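Local coordinates for glypican-1 (Homo sapiens, PDB 4YWT), which carries heparan sulfate chains at the cell surface and through them binds collagen and takes part in Schwann cell myelination, at residues Thr86-Ser91 with Ile393-Thr398; Gly202-Glu207 with His317-Glu322; Arg234-Val239 with Arg453-Gln458. The protein carries 3 engineered substitutions. All coordinates share one frame; numbering follows the deposited sequence.

Overall arrangement
The three contacts lie along the elongated, mainly helical glypican core, all within one family region. Interactions 1 and 3 are close neighbours, their centres about 16 Å apart, and they touch where R89 of helix 70-129 packs against Q238. Interactions 1 and 2 lie on opposite sides of the chain's centre, their centres about 51 Å apart; the centres of 2 and 3 are about 44 Å apart. Helix 204-236 joins the two regions, serving interaction 2 near its N-terminal end and interaction 3 near its C-terminal end. In sequence the order is 86-91, 202-207, 234-239, 317-322, 393-398, 453-458; interaction 3 crosses both others along the chain, so the contacts bring sequence-distant helices together in the core.

Interaction 1 of 3, residues Thr86-Ser91 with Ile393-Thr398; sequences TALRDS and ISLPGT
L88 and L395 meet through single methyl groups, CD1 of L88 lying 3.9 Å from CD1 of L395, while their side chains cross at about a right angle. L88 leaves its helix with CB directed along the flank, not at the partner; because CG stands opposite the backbone N (chi1 -170°) and chi2 is 70°, CD1 is carried toward L395. CB of L395 is directed toward the first helix. Its other methyl, CD2 of L395, lies 4.3 Å from OG of S91, one turn further along the first helix, a loose van der Waals approach. The contact joins the long helix 70-129 to helix 391-404 in the mainly alpha-helical glypican core, and with 104 Å² buried and 8.1 Å between the CA atoms of L88 and L395 the two helices touch lightly here. L279, from a loop, packs on both leucines, and F391 touches S91. The second helix is kinked at P396 and G397, whose N atoms make no bond to the preceding turn; helical bonding is seen again at T398, whose N donates to O of S394 at 3.0 Å. A bound calcium ion lies about 10 Å from the side chain of S91.

Interaction 2 of 3, residues Gly202-Glu207 with His317-Glu322; sequences GEAPRE and HTWLAE
In both W319 and E207 the first torsion sets CG opposite the residue's own carbonyl carbon (chi1 -74° in E207), and the indole and the glutamate chain are thereby brought together between two helices of the elongated glypican fold. Helix 204-236, near its N-terminal end, here packs on helix 316-328. In E207, chi1 lays CG beside the six-membered ring of W319 after CB, and the bend at chi2 turns the carboxylate. CB sits over one face, 3.9 Å from the ring centroid and 19° off the normal, a CH-pi contact; CG of E207 follows it, 3.7 Å from CZ3 of W319. The carboxylate lies 19° from parallel to the ring plane. Its OE2 forms a salt bridge with R211, one turn on in the same helix, which would anchor the acid end while the aliphatic part lies over one face of the six-membered ring. Around W319, V312 and P365 add further apolar contacts, and P365 also touches E322. Backbones come close where CA of A204 is 5.5 Å from CA of W319, a spacing that the small methyl permits. No hydrogen bond crosses between 202-207 and 317-322, which bury 210 Å² together. The methyl of A204 points at the second helix, where CB of A204 lies 3.4 Å from the carbonyl O of W319.

Interaction 3 of 3, residues Arg234-Val239 with Arg453-Gln458; sequences RKVAQV and RQQIMQ
This is a buried, water-assisted contact between helix 204-236, near its C-terminal end, and helix 450-471; the centre of the contact lies about 13 Å from the centre of the chain, and Q455 carries the second helix's side of it. The side chains of K235 and Q455 cross at about a right angle: CD of K235 is 3.3 Å from OE1 and 3.5 Å from NE2 of Q455, reaching the oxygen and nitrogen end of the amide, tilted from its plane. Beyond CG the lysine is extended, which carries NZ past the amide to a water molecule. That water accepts from NZ of K235 at 2.9 Å and donates to OE1 of Q455 at 2.8 Å, linking the ammonium group to the amide oxygen without a direct bond between them. In the helix-rich glypican core the contact brings a helix close to the C-terminal end of the ordered chain against the end of a longer one, which leaves through a type I turn from V236 to V239. Q455 is bent at chi2 (-38°), turning its amide toward the lysine, while CG of Q455 stays beside V236, 3.9 Å from CG2. The side chains of V236 and Q455 run alongside each other, oppositely directed, and L285 from a loop packs on both. I452, in the turn before Q455, also touches V236, as does Q282 of helix 280-283.

Interaction 1 of 3, residues Thr86-Ser91 with Ile393-Thr398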
# COMPACT_ATOMS: atom_id res chain seq x y z
N THR A 86 -21.13 -0.83 -5.26
CA THR A 86 -20.49 -1.95 -5.94
C THR A 86 -19.24 -1.51 -6.70
O THR A 86 -18.18 -2.13 -6.57
CB THR A 86 -21.47 -2.63 -6.92
OG1 THR A 86 -22.49 -3.31 -6.19
CG2 THR A 86 -20.73 -3.65 -7.79
N ALA A 87 -19.37 -0.43 -7.47
CA ALA A 87 -18.23 0.11 -8.21
C ALA A 87 -17.07 0.44 -7.27
O ALA A 87 -15.92 -0.02 -7.45
CB ALA A 87 -18.64 1.33 -9.00
N LEU A 88 -17.38 1.24 -6.24
CA LEU A 88 -16.39 1.68 -5.27
C LEU A 88 -15.65 0.50 -4.64
O LEU A 88 -14.41 0.45 -4.67
CB LEU A 88 -17.06 2.52 -4.18
CG LEU A 88 -16.12 3.25 -3.22
CD1 LEU A 88 -15.39 4.39 -3.92
CD2 LEU A 88 -16.87 3.76 -2.00
N ARG A 89 -16.40 -0.45 -4.09
CA ARG A 89 -15.77 -1.56 -3.39
C ARG A 89 -15.04 -2.49 -4.36
O ARG A 89 -14.12 -3.21 -3.96
CB ARG A 89 -16.79 -2.36 -2.58
CG ARG A 89 -16.15 -3.11 -1.41
CD ARG A 89 -17.10 -4.11 -0.78
NE ARG A 89 -18.50 -3.75 -0.97
CZ ARG A 89 -19.31 -3.38 0.02
NH1 ARG A 89 -18.87 -3.32 1.27
NH2 ARG A 89 -20.57 -3.07 -0.25
N ASP A 90 -15.44 -2.48 -5.63
CA ASP A 90 -14.71 -3.22 -6.65
C ASP A 90 -13.32 -2.62 -6.87
O ASP A 90 -12.30 -3.33 -6.82
CB ASP A 90 -15.48 -3.26 -7.97
CG ASP A 90 -16.48 -4.40 -8.03
OD1 ASP A 90 -16.83 -4.95 -6.97
OD2 ASP A 90 -16.91 -4.75 -9.15
N SER A 91 -13.29 -1.31 -7.11
CA SER A 91 -12.01 -0.61 -7.29
C SER A 91 -11.10 -0.83 -6.07
O SER A 91 -9.90 -1.19 -6.19
CB SER A 91 -12.25 0.88 -7.53
OG SER A 91 -11.15 1.48 -8.18
N ILE A 393 -8.04 10.62 -5.17
CA ILE A 393 -8.61 11.75 -5.90
C ILE A 393 -8.94 11.36 -7.34
O ILE A 393 -9.66 12.08 -8.03
CB ILE A 393 -7.66 12.96 -5.91
CG1 ILE A 393 -6.43 12.66 -6.76
CG2 ILE A 393 -7.27 13.35 -4.49
CD1 ILE A 393 -5.66 13.89 -7.13
N SER A 394 -8.41 10.23 -7.79
CA SER A 394 -8.69 9.76 -9.13
C SER A 394 -9.97 8.94 -9.15
O SER A 394 -10.50 8.63 -10.22
CB SER A 394 -7.53 8.93 -9.69
OG SER A 394 -7.50 7.65 -9.09
N LEU A 395 -10.47 8.59 -7.96
CA LEU A 395 -11.73 7.84 -7.85
C LEU A 395 -12.89 8.40 -8.69
O LEU A 395 -13.50 7.65 -9.46
CB LEU A 395 -12.16 7.74 -6.38
CG LEU A 395 -11.53 6.64 -5.54
CD1 LEU A 395 -12.15 6.61 -4.15
CD2 LEU A 395 -11.68 5.29 -6.22
N PRO A 396 -13.22 9.71 -8.55
CA PRO A 396 -14.38 10.19 -9.32
C PRO A 396 -14.17 10.12 -10.83
O PRO A 396 -15.07 9.71 -11.55
CB PRO A 396 -14.52 11.65 -8.86
CG PRO A 396 -13.75 11.74 -7.59
CD PRO A 396 -12.62 10.79 -7.75
N GLY A 397 -12.98 10.51 -11.28
CA GLY A 397 -12.66 10.51 -12.69
C GLY A 397 -12.76 9.13 -13.32
O GLY A 397 -13.35 8.97 -14.39
N THR A 398 -12.20 8.13 -12.65
CA THR A 398 -12.21 6.77 -13.18
C THR A 398 -13.59 6.13 -13.07
O THR A 398 -14.03 5.44 -14.00
CB THR A 398 -11.18 5.87 -12.46
OG1 THR A 398 -11.58 5.67 -11.10
CG2 THR A 398 -9.80 6.51 -12.50

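Interaction 2 of 3, residues Gly202-Glu207 with His317-Glu322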
# COMPACT_ATOMS: atom_id res chain seq x y z
N GLY A 202 39.22 -8.48 10.40
CA GLY A 202 39.31 -7.57 9.28
C GLY A 202 38.23 -6.50 9.30
O GLY A 202 37.80 -6.06 10.36
N GLU A 203 37.79 -6.09 8.11
CA GLU A 203 36.79 -5.04 7.99
C GLU A 203 35.38 -5.61 7.93
O GLU A 203 34.40 -4.86 7.96
CB GLU A 203 37.06 -4.19 6.74
CG GLU A 203 38.50 -4.24 6.25
CD GLU A 203 38.71 -3.39 5.01
OE1 GLU A 203 38.85 -2.15 5.14
OE2 GLU A 203 38.73 -3.96 3.89
N ALA A 204 35.29 -6.93 7.84
CA ALA A 204 34.01 -7.62 7.67
C ALA A 204 32.98 -7.35 8.78
O ALA A 204 31.80 -7.18 8.47
CB ALA A 204 34.24 -9.12 7.53
N PRO A 205 33.40 -7.31 10.06
CA PRO A 205 32.39 -6.98 11.08
C PRO A 205 31.76 -5.60 10.90
O PRO A 205 30.56 -5.44 11.14
CB PRO A 205 33.19 -7.04 12.39
CG PRO A 205 34.28 -8.00 12.11
CD PRO A 205 34.67 -7.75 10.68
N ARG A 206 32.56 -4.62 10.49
CA ARG A 206 32.07 -3.26 10.29
C ARG A 206 31.14 -3.18 9.08
O ARG A 206 30.03 -2.64 9.16
CB ARG A 206 33.23 -2.28 10.13
CG ARG A 206 32.81 -0.86 9.80
CD ARG A 206 34.00 0.07 9.73
NE ARG A 206 33.63 1.39 9.24
CZ ARG A 206 34.14 1.95 8.14
NH1 ARG A 206 35.04 1.30 7.42
NH2 ARG A 206 33.74 3.16 7.76
N GLU A 207 31.60 -3.73 7.95
CA GLU A 207 30.80 -3.80 6.74
C GLU A 207 29.45 -4.45 7.02
O GLU A 207 28.40 -3.91 6.65
CB GLU A 207 31.55 -4.58 5.65
CG GLU A 207 32.69 -3.82 5.01
CD GLU A 207 32.22 -2.65 4.17
OE1 GLU A 207 32.99 -1.68 4.00
OE2 GLU A 207 31.08 -2.70 3.67
N HIS A 317 26.41 -14.48 4.90
CA HIS A 317 27.38 -15.57 4.97
C HIS A 317 28.69 -15.23 4.28
O HIS A 317 29.75 -15.73 4.67
CB HIS A 317 26.78 -16.85 4.36
CG HIS A 317 26.38 -16.70 2.93
ND1 HIS A 317 25.18 -16.15 2.54
CD2 HIS A 317 27.03 -17.03 1.78
CE1 HIS A 317 25.10 -16.16 1.22
NE2 HIS A 317 26.21 -16.68 0.74
N THR A 318 28.63 -14.39 3.26
CA THR A 318 29.83 -13.98 2.54
C THR A 318 30.74 -13.14 3.44
O THR A 318 31.95 -13.35 3.49
CB THR A 318 29.49 -13.17 1.28
OG1 THR A 318 28.95 -11.90 1.65
CG2 THR A 318 28.47 -13.92 0.43
N TRP A 319 30.13 -12.21 4.17
CA TRP A 319 30.88 -11.37 5.10
C TRP A 319 31.39 -12.17 6.28
O TRP A 319 32.50 -11.95 6.76
CB TRP A 319 30.02 -10.20 5.58
CG TRP A 319 29.66 -9.24 4.50
CD1 TRP A 319 28.44 -9.07 3.92
CD2 TRP A 319 30.55 -8.33 3.83
NE1 TRP A 319 28.50 -8.10 2.95
CE2 TRP A 319 29.78 -7.63 2.87
CE3 TRP A 319 31.91 -8.03 3.96
CZ2 TRP A 319 30.33 -6.65 2.05
CZ3 TRP A 319 32.45 -7.06 3.14
CH2 TRP A 319 31.67 -6.38 2.19
N LEU A 320 30.57 -13.11 6.76
CA LEU A 320 31.02 -14.01 7.82
C LEU A 320 32.27 -14.79 7.38
O LEU A 320 33.28 -14.84 8.10
CB LEU A 320 29.91 -14.97 8.23
CG LEU A 320 28.67 -14.35 8.88
CD1 LEU A 320 27.67 -15.44 9.27
CD2 LEU A 320 29.05 -13.51 10.09
N ALA A 321 32.18 -15.37 6.19
CA ALA A 321 33.28 -16.14 5.62
C ALA A 321 34.53 -15.28 5.44
O ALA A 321 35.65 -15.74 5.69
CB ALA A 321 32.87 -16.74 4.28
N GLU A 322 34.34 -14.04 5.02
CA GLU A 322 35.47 -13.12 4.85
C GLU A 322 36.12 -12.81 6.20
O GLU A 322 37.35 -12.74 6.30
CB GLU A 322 35.02 -11.83 4.16
CG GLU A 322 36.15 -10.86 3.87
CD GLU A 322 35.79 -9.85 2.80
OE1 GLU A 322 35.23 -10.26 1.76
OE2 GLU A 322 36.06 -8.64 2.99

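Interaction 3 of 3, residues Arg234-Val239 with Arg453-Gln458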
# COMPACT_ATOMS: atom_id res chain seq x y z
N ARG A 234 -8.44 -1.30 3.20
CA ARG A 234 -9.46 -2.22 3.70
C ARG A 234 -10.46 -1.54 4.64
O ARG A 234 -11.65 -1.83 4.60
CB ARG A 234 -8.81 -3.41 4.41
CG ARG A 234 -9.79 -4.36 5.08
CD ARG A 234 -9.08 -5.47 5.84
NE ARG A 234 -8.13 -4.95 6.82
CZ ARG A 234 -8.46 -4.55 8.04
NH1 ARG A 234 -9.72 -4.61 8.45
NH2 ARG A 234 -7.53 -4.09 8.87
N LYS A 235 -9.96 -0.64 5.48
CA LYS A 235 -10.81 0.03 6.46
C LYS A 235 -11.62 1.17 5.85
O LYS A 235 -12.80 1.35 6.16
CB LYS A 235 -9.95 0.56 7.62
CG LYS A 235 -9.44 -0.54 8.53
CD LYS A 235 -8.36 -0.03 9.47
CE LYS A 235 -7.82 -1.15 10.35
NZ LYS A 235 -6.44 -0.88 10.82
N VAL A 236 -10.98 1.94 4.96
CA VAL A 236 -11.64 3.05 4.28
C VAL A 236 -12.76 2.54 3.38
O VAL A 236 -13.80 3.19 3.25
CB VAL A 236 -10.62 3.86 3.44
CG1 VAL A 236 -11.34 4.80 2.48
CG2 VAL A 236 -9.70 4.64 4.36
N ALA A 237 -12.56 1.37 2.79
CA ALA A 237 -13.57 0.77 1.92
C ALA A 237 -14.93 0.60 2.61
O ALA A 237 -15.97 0.54 1.94
CB ALA A 237 -13.09 -0.58 1.40
N GLN A 238 -14.92 0.55 3.93
CA GLN A 238 -16.15 0.31 4.70
C GLN A 238 -16.90 1.60 5.04
O GLN A 238 -17.99 1.55 5.60
CB GLN A 238 -15.83 -0.46 5.98
CG GLN A 238 -15.26 -1.85 5.75
CD GLN A 238 -16.28 -2.82 5.17
OE1 GLN A 238 -17.46 -2.51 5.05
NE2 GLN A 238 -15.82 -4.02 4.81
N VAL A 239 -16.31 2.75 4.72
CA VAL A 239 -16.98 4.02 4.95
C VAL A 239 -18.22 4.14 4.07
O VAL A 239 -18.12 4.12 2.84
CB VAL A 239 -16.04 5.22 4.68
CG1 VAL A 239 -16.80 6.53 4.85
CG2 VAL A 239 -14.84 5.17 5.61
N ARG A 453 -10.00 9.77 9.46
CA ARG A 453 -9.04 10.49 10.29
C ARG A 453 -8.04 9.55 10.96
O ARG A 453 -6.83 9.80 10.95
CB ARG A 453 -9.78 11.31 11.35
CG ARG A 453 -10.04 12.74 10.92
CD ARG A 453 -8.72 13.43 10.59
NE ARG A 453 -8.89 14.59 9.73
CZ ARG A 453 -7.88 15.28 9.21
NH1 ARG A 453 -6.63 14.91 9.47
NH2 ARG A 453 -8.11 16.33 8.44
N GLN A 454 -8.55 8.46 11.52
CA GLN A 454 -7.69 7.45 12.14
C GLN A 454 -6.71 6.85 11.13
O GLN A 454 -5.51 6.69 11.42
CB GLN A 454 -8.53 6.35 12.78
CG GLN A 454 -9.32 6.81 13.99
CD GLN A 454 -10.26 5.75 14.54
OE1 GLN A 454 -10.42 4.68 13.94
NE2 GLN A 454 -10.88 6.03 15.68
N GLN A 455 -7.21 6.54 9.94
CA GLN A 455 -6.36 6.01 8.87
C GLN A 455 -5.27 7.01 8.49
O GLN A 455 -4.12 6.63 8.25
CB GLN A 455 -7.20 5.64 7.65
CG GLN A 455 -8.23 4.56 7.92
CD GLN A 455 -7.71 3.48 8.85
OE1 GLN A 455 -6.80 2.73 8.50
NE2 GLN A 455 -8.28 3.41 10.04
N ILE A 456 -5.64 8.28 8.44
CA ILE A 456 -4.69 9.35 8.15
C ILE A 456 -3.60 9.37 9.23
O ILE A 456 -2.41 9.55 8.92
CB ILE A 456 -5.38 10.73 8.06
CG1 ILE A 456 -6.24 10.80 6.79
CG2 ILE A 456 -4.37 11.85 8.05
CD1 ILE A 456 -6.99 12.10 6.63
N MET A 457 -4.00 9.17 10.48
CA MET A 457 -3.03 9.07 11.56
C MET A 457 -2.07 7.90 11.33
O MET A 457 -0.84 8.05 11.49
CB MET A 457 -3.71 8.92 12.92
CG MET A 457 -4.43 10.17 13.42
SD MET A 457 -3.56 11.72 13.08
CE MET A 457 -1.95 11.42 13.80
N GLN A 458 -2.61 6.75 10.95
CA GLN A 458 -1.79 5.58 10.64
C GLN A 458 -0.76 5.90 9.55
O GLN A 458 0.43 5.57 9.69
CB GLN A 458 -2.67 4.40 10.21
CG GLN A 458 -3.57 3.87 11.31
CD GLN A 458 -2.79 3.36 12.51
OE1 GLN A 458 -2.12 2.33 12.43
NE2 GLN A 458 -2.87 4.08 13.62
O HOH W 1 -4.76 1.02 9.39